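Local coordinates for cytochrome C (Thioalkalivibrio paradoxus ARh 1, PDB 5N1T), which binds a covalently attached heme c and probably serves as a small electron carrier of the cytochrome c family, at residues D28-Y39 with E91-I99. Sequence-based numbering, arbitrary orientation.
Sequences DLRGALLAGNCY and EIASIAQHI. With HEC (heme c), chain F.
H98 swings its imidazole onto helix 29-42 because CG stands opposite the backbone N (chi1 -170°), whereas I95 and I99 keep CG1 beside theirs, which leaves I95 CG1 against L34 and I99 CG1 against Y39. The H98 ring acts as a knob in a hole lined by G31, A32, A35 and Y39. A32 CA lies over one face of the H98 ring, 3.9 Å from the H98 ring centroid, a CH-pi contact; A35 CB meets H98 CD2 at 3.8 Å, and Y39 OH approaches the ring edge. H102 stacks on the same imidazole. Close passage of the backbones is possible at G31, which has no side chain, and at the small A35: the CA atoms of A35 and I95 are 4.9 Å apart.

L34 CB rests 3.5 Å from I95 CG1, while the two methyls of L34 turn away from the heme, toward E91 CG and S94 CB. Toward the heme the apolar contacts continue through I95, I99 and C38. I99 puts CG1 4.0 Å from Y39 CE1 and CD1 3.9 Å from C38 SG. C38 SG is joined by a thioether bond to heme CAB, a carbon of the former vinyl group, and I95 CG2 and I99 CD1 both face the heme methyl CMB.

At the outer end a salt bridge joins R30 NH2 to E91 OE2 (2.8 Å), the oxygen sitting at the guanidinium edge with the two planes 60° apart. L34 CD2 sits above one face of the R30 guanidinium, displaced toward its rim, and S88 N holds the other carboxylate oxygen, E91 OE1, so both oxygens of E91's carboxylate are engaged.

The axes of segments 29-39 and 91-99 come within 8.5 Å and cross at -78°: this is the near-perpendicular packing of N- and C-terminal helices characteristic of the cytochrome c fold, beside its covalently anchored heme.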
loop_
_atom_site.group_PDB
_atom_site.type_symbol
_atom_site.label_atom_id
_atom_site.label_comp_id
_atom_site.label_asym_id
_atom_site.label_seq_id
_atom_site.Cartn_x
_atom_site.Cartn_y
_atom_site.Cartn_z
ATOM N N ASP B 28 -43.511 1.693 -6.716
ATOM C CA ASP B 28 -43.035 1.835 -5.295
ATOM C C ASP B 28 -41.512 1.930 -5.105
ATOM O O ASP B 28 -40.717 1.522 -5.984
ATOM C CB ASP B 28 -43.652 0.750 -4.380
ATOM C CG ASP B 28 -43.153 -0.669 -4.681
ATOM O OD1 ASP B 28 -42.680 -0.974 -5.800
ATOM O OD2 ASP B 28 -43.269 -1.509 -3.765
ATOM N N LEU B 29 -41.124 2.485 -3.958
ATOM C CA LEU B 29 -39.715 2.644 -3.607
ATOM C C LEU B 29 -39.061 1.289 -3.276
ATOM O O LEU B 29 -37.898 1.035 -3.644
ATOM C CB LEU B 29 -39.551 3.655 -2.470
ATOM C CG LEU B 29 -39.998 5.092 -2.781
ATOM C CD1 LEU B 29 -39.868 5.983 -1.549
ATOM C CD2 LEU B 29 -39.271 5.712 -3.967
ATOM N N ARG B 30 -39.810 0.411 -2.607
ATOM C CA ARG B 30 -39.347 -0.951 -2.385
ATOM C C ARG B 30 -38.708 -1.561 -3.635
ATOM O O ARG B 30 -37.563 -2.009 -3.580
ATOM C CB ARG B 30 -40.454 -1.849 -1.848
ATOM C CG ARG B 30 -40.043 -3.301 -1.680
ATOM C CD ARG B 30 -39.031 -3.447 -0.572
ATOM N NE ARG B 30 -38.649 -4.847 -0.430
ATOM C CZ ARG B 30 -37.444 -5.294 -0.069
ATOM N NH1 ARG B 30 -36.445 -4.457 0.192
ATOM N NH2 ARG B 30 -37.239 -6.603 0.015
ATOM N N GLY B 31 -39.421 -1.555 -4.759
ATOM C CA GLY B 31 -38.901 -2.163 -5.982
ATOM C C GLY B 31 -37.728 -1.376 -6.521
ATOM O O GLY B 31 -36.770 -1.935 -7.079
ATOM N N ALA B 32 -37.800 -0.061 -6.356
ATOM C CA ALA B 32 -36.765 0.832 -6.839
ATOM C C ALA B 32 -35.418 0.562 -6.141
ATOM O O ALA B 32 -34.378 0.586 -6.779
ATOM C CB ALA B 32 -37.208 2.277 -6.665
ATOM N N LEU B 33 -35.471 0.269 -4.842
ATOM C CA LEU B 33 -34.278 -0.003 -4.044
ATOM C C LEU B 33 -33.706 -1.360 -4.361
ATOM O O LEU B 33 -32.478 -1.488 -4.431
ATOM C CB LEU B 33 -34.550 0.129 -2.540
ATOM C CG LEU B 33 -34.905 1.540 -2.076
ATOM C CD1 LEU B 33 -35.242 1.588 -0.586
ATOM C CD2 LEU B 33 -33.791 2.527 -2.421
ATOM N N LEU B 34 -34.586 -2.346 -4.578
ATOM C CA LEU B 34 -34.189 -3.712 -4.960
ATOM C C LEU B 34 -33.482 -3.686 -6.285
ATOM O O LEU B 34 -32.483 -4.394 -6.465
ATOM C CB LEU B 34 -35.372 -4.672 -5.016
ATOM C CG LEU B 34 -35.990 -5.081 -3.676
ATOM C CD1 LEU B 34 -37.330 -5.731 -3.949
ATOM C CD2 LEU B 34 -35.117 -6.002 -2.821
ATOM N N ALA B 35 -33.973 -2.823 -7.180
ATOM C CA ALA B 35 -33.482 -2.738 -8.549
ATOM C C ALA B 35 -32.276 -1.803 -8.713
ATOM O O ALA B 35 -31.344 -2.121 -9.465
ATOM C CB ALA B 35 -34.617 -2.318 -9.465
ATOM N N GLY B 36 -32.289 -0.667 -8.006
ATOM C CA GLY B 36 -31.251 0.390 -8.110
ATOM C C GLY B 36 -29.795 -0.084 -8.137
ATOM O O GLY B 36 -28.951 0.458 -8.897
ATOM N N ASN B 37 -29.526 -1.115 -7.323
ATOM C CA ASN B 37 -28.206 -1.672 -7.171
ATOM C C ASN B 37 -27.704 -2.353 -8.440
ATOM O O ASN B 37 -26.501 -2.367 -8.717
ATOM C CB ASN B 37 -28.172 -2.583 -5.941
ATOM C CG ASN B 37 -28.127 -1.790 -4.634
ATOM O OD1 ASN B 37 -27.186 -1.037 -4.387
ATOM N ND2 ASN B 37 -29.136 -1.961 -3.792
ATOM N N CYS B 38 -28.623 -2.873 -9.235
ATOM C CA CYS B 38 -28.266 -3.483 -10.520
ATOM C C CYS B 38 -27.640 -2.478 -11.447
ATOM O O CYS B 38 -26.776 -2.832 -12.245
ATOM C CB CYS B 38 -29.495 -4.082 -11.206
ATOM S SG CYS B 38 -30.483 -5.096 -10.095
ATOM N N TYR B 39 -28.062 -1.222 -11.337
ATOM C CA TYR B 39 -27.507 -0.194 -12.203
ATOM C C TYR B 39 -26.065 0.101 -11.829
ATOM O O TYR B 39 -25.295 0.543 -12.672
ATOM C CB TYR B 39 -28.374 1.076 -12.247
ATOM C CG TYR B 39 -29.871 0.839 -12.527
ATOM C CD1 TYR B 39 -30.293 -0.011 -13.558
ATOM C CD2 TYR B 39 -30.870 1.492 -11.758
ATOM C CE1 TYR B 39 -31.644 -0.227 -13.798
ATOM C CE2 TYR B 39 -32.229 1.285 -12.008
ATOM C CZ TYR B 39 -32.611 0.423 -13.030
ATOM O OH TYR B 39 -33.959 0.192 -13.297
ATOM N N GLU B 91 -38.571 -11.039 -4.504
ATOM C CA GLU B 91 -37.762 -9.860 -4.780
ATOM C C GLU B 91 -37.265 -9.871 -6.224
ATOM O O GLU B 91 -37.329 -8.831 -6.887
ATOM C CB GLU B 91 -36.611 -9.754 -3.791
ATOM C CG GLU B 91 -37.047 -9.383 -2.376
ATOM C CD GLU B 91 -35.983 -9.695 -1.335
ATOM O OE1 GLU B 91 -35.072 -10.538 -1.591
ATOM O OE2 GLU B 91 -36.061 -9.078 -0.253
ATOM N N ILE B 92 -36.818 -11.043 -6.698
ATOM C CA ILE B 92 -36.441 -11.257 -8.099
ATOM C C ILE B 92 -37.542 -10.856 -9.107
ATOM O O ILE B 92 -37.245 -10.263 -10.160
ATOM C CB ILE B 92 -35.914 -12.691 -8.306
ATOM C CG1 ILE B 92 -34.412 -12.720 -8.016
ATOM C CG2 ILE B 92 -36.091 -13.150 -9.733
ATOM C CD1 ILE B 92 -33.904 -13.979 -7.341
ATOM N N ALA B 93 -38.801 -11.141 -8.766
ATOM C CA ALA B 93 -39.949 -10.717 -9.576
ATOM C C ALA B 93 -40.096 -9.195 -9.554
ATOM O O ALA B 93 -40.229 -8.590 -10.623
ATOM C CB ALA B 93 -41.238 -11.405 -9.129
ATOM N N SER B 94 -40.038 -8.573 -8.371
ATOM C CA SER B 94 -40.071 -7.102 -8.265
ATOM C C SER B 94 -38.963 -6.451 -9.102
ATOM O O SER B 94 -39.217 -5.523 -9.866
ATOM C CB SER B 94 -39.944 -6.635 -6.816
ATOM O OG SER B 94 -41.186 -6.510 -6.165
ATOM N N ILE B 95 -37.742 -6.956 -8.963
ATOM C CA ILE B 95 -36.568 -6.424 -9.662
ATOM C C ILE B 95 -36.792 -6.539 -11.166
ATOM O O ILE B 95 -36.572 -5.573 -11.926
ATOM C CB ILE B 95 -35.278 -7.176 -9.228
ATOM C CG1 ILE B 95 -34.873 -6.759 -7.836
ATOM C CG2 ILE B 95 -34.095 -6.931 -10.164
ATOM C CD1 ILE B 95 -34.194 -7.885 -7.093
ATOM N N ALA B 96 -37.247 -7.728 -11.567
ATOM C CA ALA B 96 -37.482 -8.051 -12.967
ATOM C C ALA B 96 -38.451 -7.013 -13.581
ATOM O O ALA B 96 -38.075 -6.271 -14.500
ATOM C CB ALA B 96 -37.999 -9.481 -13.089
ATOM N N GLN B 97 -39.654 -6.928 -13.005
ATOM C CA GLN B 97 -40.683 -5.962 -13.377
ATOM C C GLN B 97 -40.116 -4.546 -13.518
ATOM O O GLN B 97 -40.091 -3.987 -14.620
ATOM C CB GLN B 97 -41.803 -5.978 -12.327
ATOM C CG GLN B 97 -43.114 -5.356 -12.785
ATOM C CD GLN B 97 -43.937 -4.801 -11.633
ATOM O OE1 GLN B 97 -44.305 -3.625 -11.630
ATOM N NE2 GLN B 97 -44.227 -5.644 -10.648
ATOM N N HIS B 98 -39.640 -4.000 -12.399
ATOM C CA HIS B 98 -39.135 -2.636 -12.322
ATOM C C HIS B 98 -38.075 -2.255 -13.382
ATOM O O HIS B 98 -38.140 -1.153 -13.946
ATOM C CB HIS B 98 -38.649 -2.347 -10.897
ATOM C CG HIS B 98 -38.341 -0.909 -10.644
ATOM N ND1 HIS B 98 -39.180 -0.089 -9.914
ATOM C CD2 HIS B 98 -37.281 -0.142 -11.019
ATOM C CE1 HIS B 98 -38.647 1.124 -9.856
ATOM N NE2 HIS B 98 -37.498 1.119 -10.523
ATOM N N ILE B 99 -37.136 -3.149 -13.685
ATOM C CA ILE B 99 -36.130 -2.826 -14.711
ATOM C C ILE B 99 -36.751 -2.731 -16.114
ATOM O O ILE B 99 -36.529 -1.742 -16.810
ATOM C CB ILE B 99 -34.863 -3.715 -14.627
ATOM C CG1 ILE B 99 -34.067 -3.346 -13.370
ATOM C CG2 ILE B 99 -33.967 -3.533 -15.840
ATOM C CD1 ILE B 99 -33.217 -4.481 -12.841
HETATM FE FE HEC F . -25.952 -8.560 -13.361
HETATM C CHA HEC F . -25.145 -10.644 -16.031
HETATM C CHB HEC F . -29.237 -8.863 -14.134
HETATM C CHC HEC F . -26.791 -7.003 -10.345
HETATM C CHD HEC F . -22.688 -7.902 -12.854
HETATM N NA HEC F . -26.998 -9.602 -14.832
HETATM C C1A HEC F . -26.561 -10.352 -15.846
HETATM C C2A HEC F . -27.605 -10.909 -16.752
HETATM C C3A HEC F . -28.835 -10.378 -16.162
HETATM C C4A HEC F . -28.324 -9.605 -15.007
HETATM C CMA HEC F . -30.267 -10.550 -16.561
HETATM C CAA HEC F . -27.416 -11.774 -17.974
HETATM C CBA HEC F . -27.277 -10.731 -19.086
HETATM C CGA HEC F . -27.190 -11.286 -20.501
HETATM O O1A HEC F . -26.922 -12.488 -20.710
HETATM O O2A HEC F . -27.381 -10.499 -21.457
HETATM N NB HEC F . -27.720 -8.033 -12.387
HETATM C C1B HEC F . -28.969 -8.228 -12.868
HETATM C C2B HEC F . -30.087 -7.759 -12.035
HETATM C C3B HEC F . -29.388 -7.222 -10.873
HETATM C C4B HEC F . -27.921 -7.420 -11.188
HETATM C CMB HEC F . -31.572 -7.842 -12.256
HETATM C CAB HEC F . -30.194 -6.673 -9.752
HETATM C CBB HEC F . -29.713 -6.090 -8.481
HETATM N NC HEC F . -24.912 -7.584 -11.836
HETATM C C1C HEC F . -25.366 -6.978 -10.715
HETATM C C2C HEC F . -24.310 -6.352 -9.856
HETATM C C3C HEC F . -23.084 -6.664 -10.634
HETATM C C4C HEC F . -23.582 -7.392 -11.812
HETATM C CMC HEC F . -24.506 -5.628 -8.557
HETATM C CAC HEC F . -21.633 -6.347 -10.472
HETATM C CBC HEC F . -21.010 -5.677 -9.309
HETATM N ND HEC F . -24.217 -9.179 -14.283
HETATM C C1D HEC F . -22.977 -8.866 -13.928
HETATM C C2D HEC F . -21.915 -9.490 -14.753
HETATM C C3D HEC F . -22.678 -10.302 -15.715
HETATM C C4D HEC F . -24.059 -10.027 -15.303
HETATM C CMD HEC F . -20.437 -9.324 -14.675
HETATM C CAD HEC F . -22.198 -11.208 -16.803
HETATM C CBD HEC F . -22.416 -12.588 -16.192
HETATM C CGD HEC F . -21.329 -13.063 -15.250
HETATM O O1D HEC F . -20.178 -13.275 -15.694
HETATM O O2D HEC F . -21.627 -13.256 -14.050
#